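PDB 6T2N: glycoside hydrolase family 16 protein from Akkermansia muciniphila, which probably acts as an endo-beta-galactosidase of a human gut bacterium, cutting within mucin O-glycan chains to initiate mucin breakdown. Local coordinates for residues S82-M93 against M128-T136; E96-F106 against D286-D297. One frame throughout, in Å; residues are numbered along the deposited sequence.

From the N terminus, residues 82-93 come first and open contact 1; residues 96-106 follow almost at once and open contact 2. Contact 1 closes at 128-136, a loop of 34 intervening residues, and contact 2 closes at 286-297, after 179 residues. The segments alternate, so the two loops cross instead of nesting. Contact 1 adds the short strand 85-86 to strand 127-136 of the mixed sheet, whereas contact 2 pairs strand 99-104 with strand 292-302 of the antiparallel sheet. Their centres are about 10 Å apart. The hydroxyls of Ser132 and Thr104 probably share a hydrogen bond that spans the two sheets, while Asn92 O, probably accepting from Glu103 N, joins the end of the 82-93 loop to strand 99-104.

Contact 1 of 2, residues S82-M93 against M128-T136; sequences SQQTYTGRPKNM and MPYTSGSVT
Asn92 reaches Thr131 with its amide nitrogen: ND2 donates to Thr131 OG1 at 3.2 Å, nearly straight (163°) and close to the amide plane, while Asn92 CB rests against Ser132 O. Tyr86 meets Ser134 differently, through a CH-pi contact in which Ser134 CB sits 3.6 Å from the Tyr86 ring centroid, almost exactly on the ring normal. The backbones run parallel here: Ser132 N donates to Thr85 O at 3.1 Å and Thr87 N to Ser132 O at 3.1 Å. Further along, Met128 bends at chi2 and chi3 (-65° and -143°), which curls its methyl CE to within 3.5 Å of Gln84 O. At the far end Met93 SD lies 4.0 Å from Val135 CG1.

Behind Asn92 stands a second shell from its own segment. Its OD1 accepts from Thr87 OG1, in the carbonyl plane, and from Arg89 NH2, somewhat tilted from it; Arg89 NE in turn donates to Thr87 OG1 at 3.0 Å, fixing the guanidinium edge-on. With an alanine here the amide is gone, which would probably leave Thr131 OG1 without its donor from the loop and the Thr87 hydroxyl and Arg89 NH2 without their common acceptor. Glu107 takes a salt bridge from Arg89 NH2 and a hydrogen bond with Thr131 OG1, and Ser134 OG is paired with Glu73. Strand 85-86 is thus held to strand 127-136 by backbone bonds, and the turn after it by a largely enclosed polar network in which Glu107 probably offsets part of the positive charge of Arg89 and Lys91, both bridging to it.

Contact 2 of 2, residues E96-F106 against D286-D297; sequences EDGCLVLETHF and DGQGYPVKFLID. With CA (calcium ion), chain C.
Phe106 lays one ring face over the peptide joining Asp286 to Gly287, with Asp286 C near the ring centre; the fit at Gly287 is too tight in the model, and the exact placing is doubtful. The first torsion (chi1 173°) sets CG anti to the backbone N, which turns the ring onto that peptide, and the ring of Tyr130 meets it edge-to-face.

Lys293 runs its extended chain across the neighbouring strand, its CD 3.8 Å from Val101 CG1. The chain ends in a salt bridge, NZ to Glu96 OE1 at 3.1 Å, reaching the carboxylate oxygen on its syn side. Glu103 lies alongside the same chain, but its OE2 stays 4.4 Å from Lys293 NZ, and its OE1 instead forms a salt bridge with Arg94.

These side chains decorate an antiparallel pair of strands in the beta-jelly roll of glycoside hydrolase family 16. Leu100 with Ile296, Leu102 with Phe294 and Thr104 with Val292 are its hydrogen-bonded pairs; on their face of the sheet, Phe294 and Thr104 touch Ser273 of the mixed sheet.

Ile296 belongs to that buried face. Its CD1 meets Leu100 CD2 at 3.8 Å, the two side chains lying side by side, and Leu102 CD1 at 4.0 Å. Next to Ile296, Asp297 and the turn leading into strand 99-104 share a calcium ion, bound by Gly98 O at 2.4 Å and by Asp297 through OD1 at 2.7 Å and its carbonyl oxygen, with Glu59 O as a further ligand.

Contact 1 of 2, residues S82-M93 against M128-T136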
loop_
_atom_site.group_PDB
_atom_site.type_symbol
_atom_site.label_atom_id
_atom_site.label_comp_id
_atom_site.label_asym_id
_atom_site.label_seq_id
_atom_site.Cartn_x
_atom_site.Cartn_y
_atom_site.Cartn_z
ATOM N N SER A 82 -10.683 -12.518 -2.748
ATOM C CA SER A 82 -9.265 -12.921 -2.612
ATOM C C SER A 82 -9.147 -14.416 -2.378
ATOM O O SER A 82 -10.128 -15.031 -1.927
ATOM C CB SER A 82 -8.656 -12.173 -1.476
ATOM O OG SER A 82 -9.020 -12.760 -0.228
ATOM N N GLN A 83 -7.993 -14.984 -2.709
ATOM C CA GLN A 83 -7.747 -16.450 -2.674
ATOM C C GLN A 83 -6.593 -16.770 -1.732
ATOM O O GLN A 83 -6.248 -17.970 -1.661
ATOM C CB GLN A 83 -7.335 -16.979 -4.042
ATOM C CG GLN A 83 -8.447 -17.077 -5.068
ATOM C CD GLN A 83 -7.883 -17.095 -6.469
ATOM O OE1 GLN A 83 -7.121 -16.245 -6.862
ATOM N NE2 GLN A 83 -8.228 -18.066 -7.264
ATOM N N GLN A 84 -5.958 -15.768 -1.111
ATOM C CA GLN A 84 -4.744 -15.985 -0.284
ATOM C C GLN A 84 -5.014 -15.704 1.199
ATOM O O GLN A 84 -5.917 -14.904 1.493
ATOM C CB GLN A 84 -3.586 -15.113 -0.759
ATOM C CG GLN A 84 -3.520 -13.768 -0.051
ATOM C CD GLN A 84 -4.552 -12.775 -0.535
ATOM O OE1 GLN A 84 -5.293 -13.002 -1.509
ATOM N NE2 GLN A 84 -4.579 -11.630 0.135
ATOM N N THR A 85 -4.205 -16.353 2.067
ATOM C CA THR A 85 -3.992 -16.044 3.519
ATOM C C THR A 85 -2.543 -15.574 3.706
ATOM O O THR A 85 -1.684 -15.975 2.922
ATOM C CB THR A 85 -4.357 -17.228 4.417
ATOM O OG1 THR A 85 -4.393 -16.747 5.753
ATOM C CG2 THR A 85 -3.366 -18.350 4.346
ATOM N N TYR A 86 -2.305 -14.706 4.683
ATOM C CA TYR A 86 -1.057 -13.910 4.823
ATOM C C TYR A 86 -0.193 -14.476 5.959
ATOM O O TYR A 86 -0.743 -14.681 7.060
ATOM C CB TYR A 86 -1.424 -12.440 5.108
ATOM C CG TYR A 86 -1.765 -11.578 3.914
ATOM C CD1 TYR A 86 -1.076 -11.682 2.722
ATOM C CD2 TYR A 86 -2.693 -10.569 4.027
ATOM C CE1 TYR A 86 -1.367 -10.874 1.646
ATOM C CE2 TYR A 86 -3.009 -9.755 2.966
ATOM C CZ TYR A 86 -2.351 -9.911 1.764
ATOM O OH TYR A 86 -2.668 -9.105 0.699
ATOM N N THR A 87 1.119 -14.678 5.777
ATOM C CA THR A 87 1.939 -15.288 6.876
ATOM C C THR A 87 3.295 -14.614 7.044
ATOM O O THR A 87 3.812 -14.104 6.067
ATOM C CB THR A 87 2.219 -16.787 6.710
ATOM O OG1 THR A 87 3.431 -16.855 5.950
ATOM C CG2 THR A 87 1.072 -17.568 6.095
ATOM N N GLY A 88 3.847 -14.696 8.254
ATOM C CA GLY A 88 5.077 -13.972 8.624
ATOM C C GLY A 88 6.294 -14.832 8.371
ATOM O O GLY A 88 7.401 -14.325 8.628
ATOM N N ARG A 89 6.025 -16.076 7.916
ATOM C CA ARG A 89 6.932 -17.198 7.554
ATOM C C ARG A 89 7.877 -16.768 6.454
ATOM O O ARG A 89 7.469 -16.126 5.514
ATOM C CB ARG A 89 6.124 -18.362 6.968
ATOM C CG ARG A 89 5.185 -19.075 7.940
ATOM C CD ARG A 89 4.390 -20.171 7.269
ATOM N NE ARG A 89 3.882 -19.773 5.967
ATOM C CZ ARG A 89 3.792 -20.540 4.874
ATOM N NH1 ARG A 89 4.193 -21.798 4.872
ATOM N NH2 ARG A 89 3.292 -20.030 3.757
ATOM N N PRO A 90 9.176 -17.106 6.458
ATOM C CA PRO A 90 10.054 -16.467 5.457
ATOM C C PRO A 90 9.539 -16.962 4.018
ATOM O O PRO A 90 10.167 -16.781 2.942
ATOM C CB PRO A 90 11.405 -17.112 5.881
ATOM C CG PRO A 90 11.220 -17.396 7.366
ATOM C CD PRO A 90 9.844 -17.996 7.425
ATOM N N LYS A 91 8.813 -17.951 3.946
ATOM C CA LYS A 91 8.323 -18.700 2.715
ATOM C C LYS A 91 7.702 -17.625 1.863
ATOM O O LYS A 91 8.042 -17.624 0.644
ATOM C CB LYS A 91 7.404 -19.911 3.003
ATOM C CG LYS A 91 6.853 -20.635 1.764
ATOM C CD LYS A 91 6.034 -21.913 2.011
ATOM C CE LYS A 91 5.825 -22.699 0.728
ATOM N NZ LYS A 91 4.589 -23.517 0.766
ATOM N N ASN A 92 6.934 -16.769 2.566
ATOM C CA ASN A 92 6.169 -15.578 2.065
ATOM C C ASN A 92 6.918 -14.236 2.260
ATOM O O ASN A 92 6.652 -13.316 1.470
ATOM C CB ASN A 92 4.793 -15.549 2.726
ATOM C CG ASN A 92 4.023 -16.859 2.552
ATOM O OD1 ASN A 92 3.608 -17.476 3.530
ATOM N ND2 ASN A 92 3.787 -17.276 1.307
ATOM N N MET A 93 7.877 -14.118 3.200
ATOM C CA MET A 93 8.490 -12.838 3.666
ATOM C C MET A 93 9.972 -12.982 4.009
ATOM O O MET A 93 10.289 -13.659 5.009
ATOM C CB MET A 93 7.808 -12.420 4.967
ATOM C CG MET A 93 7.267 -11.019 4.949
ATOM S SD MET A 93 6.031 -10.821 6.253
ATOM C CE MET A 93 7.163 -10.655 7.632
ATOM N N MET A 128 -7.384 -21.217 3.072
ATOM C CA MET A 128 -7.254 -20.539 1.762
ATOM C C MET A 128 -6.339 -21.402 0.915
ATOM O O MET A 128 -5.446 -22.008 1.490
ATOM C CB MET A 128 -6.655 -19.148 1.958
ATOM C CG MET A 128 -7.686 -18.103 2.409
ATOM S SD MET A 128 -8.928 -17.833 1.148
ATOM C CE MET A 128 -9.182 -16.075 1.340
ATOM N N PRO A 129 -6.506 -21.530 -0.429
ATOM C CA PRO A 129 -5.412 -22.033 -1.272
ATOM C C PRO A 129 -4.453 -20.844 -1.171
ATOM O O PRO A 129 -4.906 -19.826 -0.646
ATOM C CB PRO A 129 -6.079 -22.247 -2.637
ATOM C CG PRO A 129 -7.211 -21.248 -2.672
ATOM C CD PRO A 129 -7.653 -21.070 -1.234
ATOM N N TYR A 130 -3.245 -20.838 -1.705
ATOM C CA TYR A 130 -2.488 -19.494 -1.782
ATOM C C TYR A 130 -2.206 -18.713 -0.454
ATOM O O TYR A 130 -3.054 -18.222 0.250
ATOM C CB TYR A 130 -3.124 -18.356 -2.612
ATOM C CG TYR A 130 -3.181 -18.662 -4.093
ATOM C CD1 TYR A 130 -2.014 -18.698 -4.908
ATOM C CD2 TYR A 130 -4.338 -19.190 -4.610
ATOM C CE1 TYR A 130 -2.025 -19.175 -6.232
ATOM C CE2 TYR A 130 -4.366 -19.685 -5.927
ATOM C CZ TYR A 130 -3.210 -19.677 -6.738
ATOM O OH TYR A 130 -3.359 -20.168 -8.004
ATOM N N THR A 131 -0.872 -18.719 -0.138
ATOM C CA THR A 131 -0.224 -17.969 0.962
ATOM C C THR A 131 0.510 -16.840 0.263
ATOM O O THR A 131 0.855 -17.003 -0.916
ATOM C CB THR A 131 0.680 -18.903 1.778
ATOM O OG1 THR A 131 1.570 -19.540 0.870
ATOM C CG2 THR A 131 -0.075 -20.005 2.480
ATOM N N SER A 132 0.665 -15.716 0.917
ATOM C CA SER A 132 1.527 -14.643 0.389
ATOM C C SER A 132 2.004 -13.843 1.593
ATOM O O SER A 132 1.653 -14.271 2.745
ATOM C CB SER A 132 0.784 -13.823 -0.662
ATOM O OG SER A 132 1.662 -12.911 -1.331
ATOM N N GLY A 133 2.674 -12.713 1.332
ATOM C CA GLY A 133 3.134 -11.768 2.388
ATOM C C GLY A 133 2.563 -10.350 2.278
ATOM O O GLY A 133 2.331 -9.856 1.175
ATOM N N SER A 134 2.423 -9.715 3.427
ATOM C CA SER A 134 1.973 -8.322 3.598
ATOM C C SER A 134 2.700 -7.794 4.831
ATOM O O SER A 134 2.667 -8.505 5.900
ATOM C CB SER A 134 0.454 -8.218 3.743
ATOM O OG SER A 134 0.036 -6.861 3.836
ATOM N N VAL A 135 3.353 -6.639 4.680
ATOM C CA VAL A 135 3.964 -5.875 5.803
ATOM C C VAL A 135 3.218 -4.557 5.959
ATOM O O VAL A 135 2.808 -3.972 4.941
ATOM C CB VAL A 135 5.471 -5.632 5.596
ATOM C CG1 VAL A 135 6.267 -6.899 5.817
ATOM C CG2 VAL A 135 5.783 -5.020 4.240
ATOM N N THR A 136 3.132 -4.073 7.187
ATOM C CA THR A 136 2.372 -2.850 7.516
ATOM C C THR A 136 3.216 -2.050 8.495
ATOM O O THR A 136 3.862 -2.678 9.389
ATOM C CB THR A 136 1.005 -3.240 8.083
ATOM O OG1 THR A 136 0.336 -2.066 8.550
ATOM C CG2 THR A 136 1.135 -4.269 9.196
#

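Contact 2 of 2, residues E96-F106 against D286-D297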
loop_
_atom_site.group_PDB
_atom_site.type_symbol
_atom_site.label_atom_id
_atom_site.label_comp_id
_atom_site.label_asym_id
_atom_site.label_seq_id
_atom_site.Cartn_x
_atom_site.Cartn_y
_atom_site.Cartn_z
ATOM N N GLU A 96 16.120 -11.203 0.207
ATOM C CA GLU A 96 16.995 -11.835 -0.800
ATOM C C GLU A 96 17.569 -10.674 -1.609
ATOM O O GLU A 96 16.866 -9.657 -1.782
ATOM C CB GLU A 96 16.248 -12.828 -1.708
ATOM C CG GLU A 96 16.242 -14.296 -1.263
ATOM C CD GLU A 96 15.438 -15.254 -2.152
ATOM O OE1 GLU A 96 14.429 -14.838 -2.727
ATOM O OE2 GLU A 96 15.825 -16.445 -2.269
ATOM N N ASP A 97 18.810 -10.813 -2.057
ATOM C CA ASP A 97 19.557 -9.841 -2.893
ATOM C C ASP A 97 19.168 -8.405 -2.519
ATOM O O ASP A 97 18.946 -7.613 -3.453
ATOM C CB ASP A 97 19.305 -10.107 -4.377
ATOM C CG ASP A 97 19.866 -11.428 -4.888
ATOM O OD1 ASP A 97 21.103 -11.740 -4.670
ATOM O OD2 ASP A 97 19.076 -12.128 -5.546
ATOM N N GLY A 98 19.090 -8.088 -1.222
ATOM C CA GLY A 98 18.883 -6.697 -0.768
ATOM C C GLY A 98 17.587 -6.098 -1.311
ATOM O O GLY A 98 17.545 -4.899 -1.633
ATOM N N CYS A 99 16.566 -6.930 -1.454
ATOM C CA CYS A 99 15.160 -6.498 -1.453
ATOM C C CYS A 99 14.420 -7.291 -0.379
ATOM O O CYS A 99 14.859 -8.443 -0.049
ATOM C CB CYS A 99 14.479 -6.766 -2.783
ATOM S SG CYS A 99 15.418 -6.106 -4.167
ATOM N N LEU A 100 13.354 -6.675 0.143
ATOM C CA LEU A 100 12.188 -7.395 0.699
ATOM C C LEU A 100 11.548 -8.220 -0.422
ATOM O O LEU A 100 11.226 -7.634 -1.532
ATOM C CB LEU A 100 11.158 -6.394 1.223
ATOM C CG LEU A 100 9.854 -7.023 1.705
ATOM C CD1 LEU A 100 10.119 -7.943 2.880
ATOM C CD2 LEU A 100 8.848 -5.962 2.083
ATOM N N VAL A 101 11.325 -9.496 -0.109
ATOM C CA VAL A 101 10.702 -10.500 -1.005
ATOM C C VAL A 101 9.349 -10.862 -0.378
ATOM O O VAL A 101 9.351 -11.400 0.771
ATOM C CB VAL A 101 11.635 -11.715 -1.186
ATOM C CG1 VAL A 101 11.103 -12.726 -2.189
ATOM C CG2 VAL A 101 13.017 -11.263 -1.592
ATOM N N LEU A 102 8.242 -10.564 -1.074
ATOM C CA LEU A 102 6.909 -11.074 -0.705
ATOM C C LEU A 102 6.524 -12.105 -1.747
ATOM O O LEU A 102 6.350 -11.720 -2.927
ATOM C CB LEU A 102 5.925 -9.920 -0.723
ATOM C CG LEU A 102 6.294 -8.711 0.128
ATOM C CD1 LEU A 102 5.309 -7.557 -0.103
ATOM C CD2 LEU A 102 6.343 -9.116 1.586
ATOM N N GLU A 103 6.446 -13.368 -1.315
ATOM C CA GLU A 103 6.454 -14.545 -2.214
ATOM C C GLU A 103 5.232 -15.505 -1.991
ATOM O O GLU A 103 4.875 -15.809 -0.891
ATOM C CB GLU A 103 7.659 -15.425 -1.997
ATOM C CG GLU A 103 7.580 -16.591 -2.948
ATOM C CD GLU A 103 8.848 -17.371 -3.072
ATOM O OE1 GLU A 103 9.304 -17.680 -2.007
ATOM O OE2 GLU A 103 9.327 -17.597 -4.225
ATOM N N THR A 104 4.501 -15.628 -3.128
ATOM C CA THR A 104 3.078 -16.059 -3.188
ATOM C C THR A 104 3.145 -17.475 -3.700
ATOM O O THR A 104 3.812 -17.707 -4.736
ATOM C CB THR A 104 2.190 -15.114 -4.017
ATOM O OG1 THR A 104 2.242 -13.774 -3.488
ATOM C CG2 THR A 104 0.768 -15.612 -4.054
ATOM N N HIS A 105 2.593 -18.377 -2.908
ATOM C CA HIS A 105 2.701 -19.841 -3.106
ATOM C C HIS A 105 1.292 -20.399 -3.154
ATOM O O HIS A 105 0.572 -20.179 -2.164
ATOM C CB HIS A 105 3.413 -20.547 -1.940
ATOM C CG HIS A 105 4.829 -20.172 -1.754
ATOM N ND1 HIS A 105 5.814 -20.775 -2.452
ATOM C CD2 HIS A 105 5.416 -19.262 -0.944
ATOM C CE1 HIS A 105 6.969 -20.251 -2.092
ATOM N NE2 HIS A 105 6.759 -19.329 -1.161
ATOM N N PHE A 106 0.952 -21.113 -4.223
ATOM C CA PHE A 106 -0.219 -22.016 -4.256
ATOM C C PHE A 106 0.001 -23.076 -3.165
ATOM O O PHE A 106 0.852 -23.905 -3.345
ATOM C CB PHE A 106 -0.366 -22.621 -5.645
ATOM C CG PHE A 106 -1.429 -23.668 -5.688
ATOM C CD1 PHE A 106 -2.756 -23.294 -5.783
ATOM C CD2 PHE A 106 -1.110 -25.016 -5.569
ATOM C CE1 PHE A 106 -3.748 -24.269 -5.804
ATOM C CE2 PHE A 106 -2.107 -25.977 -5.578
ATOM C CZ PHE A 106 -3.424 -25.601 -5.685
ATOM N N ASP A 286 -5.256 -24.952 -9.725
ATOM C CA ASP A 286 -4.106 -25.887 -9.600
ATOM C C ASP A 286 -2.778 -25.151 -9.307
ATOM O O ASP A 286 -1.762 -25.851 -9.194
ATOM C CB ASP A 286 -4.010 -26.697 -10.889
ATOM C CG ASP A 286 -3.547 -25.937 -12.126
ATOM O OD1 ASP A 286 -3.609 -24.706 -12.163
ATOM O OD2 ASP A 286 -3.123 -26.601 -13.058
ATOM N N GLY A 287 -2.749 -23.814 -9.202
ATOM C CA GLY A 287 -1.542 -23.056 -8.820
ATOM C C GLY A 287 -0.531 -22.894 -9.962
ATOM O O GLY A 287 0.666 -22.577 -9.689
ATOM N N GLN A 288 -0.953 -23.059 -11.215
ATOM C CA GLN A 288 -0.054 -22.797 -12.362
ATOM C C GLN A 288 0.471 -21.353 -12.365
ATOM O O GLN A 288 -0.329 -20.399 -12.338
ATOM C CB GLN A 288 -0.724 -23.043 -13.703
ATOM C CG GLN A 288 0.329 -23.147 -14.796
ATOM C CD GLN A 288 -0.231 -23.518 -16.141
ATOM O OE1 GLN A 288 -1.424 -23.386 -16.396
ATOM N NE2 GLN A 288 0.646 -23.965 -17.024
ATOM N N GLY A 289 1.784 -21.218 -12.510
ATOM C CA GLY A 289 2.497 -19.945 -12.633
ATOM C C GLY A 289 3.184 -19.612 -11.334
ATOM O O GLY A 289 4.009 -18.681 -11.362
ATOM N N TYR A 290 2.824 -20.293 -10.237
ATOM C CA TYR A 290 3.274 -19.980 -8.852
ATOM C C TYR A 290 4.354 -20.987 -8.486
ATOM O O TYR A 290 4.285 -22.115 -8.934
ATOM C CB TYR A 290 2.086 -19.980 -7.884
ATOM C CG TYR A 290 1.122 -18.831 -8.110
ATOM C CD1 TYR A 290 0.235 -18.827 -9.178
ATOM C CD2 TYR A 290 1.084 -17.754 -7.253
ATOM C CE1 TYR A 290 -0.624 -17.773 -9.418
ATOM C CE2 TYR A 290 0.245 -16.673 -7.492
ATOM C CZ TYR A 290 -0.609 -16.671 -8.583
ATOM O OH TYR A 290 -1.449 -15.601 -8.773
ATOM N N PRO A 291 5.374 -20.649 -7.672
ATOM C CA PRO A 291 5.430 -19.410 -6.909
ATOM C C PRO A 291 5.799 -18.171 -7.728
ATOM O O PRO A 291 6.231 -18.241 -8.847
ATOM C CB PRO A 291 6.559 -19.660 -5.886
ATOM C CG PRO A 291 6.749 -21.135 -5.918
ATOM C CD PRO A 291 6.548 -21.462 -7.382
ATOM N N VAL A 292 5.646 -17.028 -7.096
ATOM C CA VAL A 292 5.891 -15.734 -7.759
ATOM C C VAL A 292 6.378 -14.833 -6.631
ATOM O O VAL A 292 6.021 -15.165 -5.438
ATOM C CB VAL A 292 4.578 -15.406 -8.482
ATOM C CG1 VAL A 292 4.033 -14.029 -8.210
ATOM C CG2 VAL A 292 4.728 -15.681 -9.955
ATOM N N LYS A 293 7.230 -13.851 -6.974
ATOM C CA LYS A 293 7.849 -12.880 -6.018
ATOM C C LYS A 293 7.519 -11.391 -6.318
ATOM O O LYS A 293 7.490 -10.971 -7.469
ATOM C CB LYS A 293 9.361 -13.090 -6.059
ATOM C CG LYS A 293 9.856 -14.427 -5.560
ATOM C CD LYS A 293 11.379 -14.544 -5.548
ATOM C CE LYS A 293 11.848 -15.989 -5.479
ATOM N NZ LYS A 293 13.325 -16.097 -5.363
ATOM N N PHE A 294 7.388 -10.591 -5.281
ATOM C CA PHE A 294 7.277 -9.112 -5.374
ATOM C C PHE A 294 8.511 -8.609 -4.635
ATOM O O PHE A 294 8.660 -9.012 -3.424
ATOM C CB PHE A 294 5.952 -8.607 -4.768
ATOM C CG PHE A 294 5.622 -7.135 -4.806
ATOM C CD1 PHE A 294 6.089 -6.293 -5.793
ATOM C CD2 PHE A 294 4.699 -6.616 -3.917
ATOM C CE1 PHE A 294 5.694 -4.961 -5.867
ATOM C CE2 PHE A 294 4.305 -5.288 -3.986
ATOM C CZ PHE A 294 4.838 -4.456 -4.941
ATOM N N LEU A 295 9.378 -7.869 -5.346
ATOM C CA LEU A 295 10.664 -7.396 -4.803
ATOM C C LEU A 295 10.563 -5.901 -4.546
ATOM O O LEU A 295 10.252 -5.151 -5.516
ATOM C CB LEU A 295 11.753 -7.709 -5.827
ATOM C CG LEU A 295 11.839 -9.185 -6.201
ATOM C CD1 LEU A 295 12.961 -9.432 -7.175
ATOM C CD2 LEU A 295 12.007 -10.046 -4.956
ATOM N N ILE A 296 10.821 -5.470 -3.312
ATOM C CA ILE A 296 10.949 -4.012 -3.009
ATOM C C ILE A 296 12.433 -3.732 -2.794
ATOM O O ILE A 296 12.988 -4.196 -1.761
ATOM C CB ILE A 296 10.117 -3.597 -1.780
ATOM C CG1 ILE A 296 8.625 -3.735 -2.033
ATOM C CG2 ILE A 296 10.472 -2.202 -1.356
ATOM C CD1 ILE A 296 8.073 -5.034 -1.562
ATOM N N ASP A 297 13.065 -3.011 -3.710
ATOM C CA ASP A 297 14.484 -2.638 -3.487
ATOM C C ASP A 297 14.560 -1.678 -2.284
ATOM O O ASP A 297 15.380 -1.893 -1.412
ATOM C CB ASP A 297 15.154 -2.164 -4.775
ATOM C CG ASP A 297 16.663 -2.074 -4.662
ATOM O OD1 ASP A 297 17.307 -3.004 -4.105
ATOM O OD2 ASP A 297 17.188 -1.089 -5.149
HETATM CA CA CA C . 17.930 -2.489 -1.491
#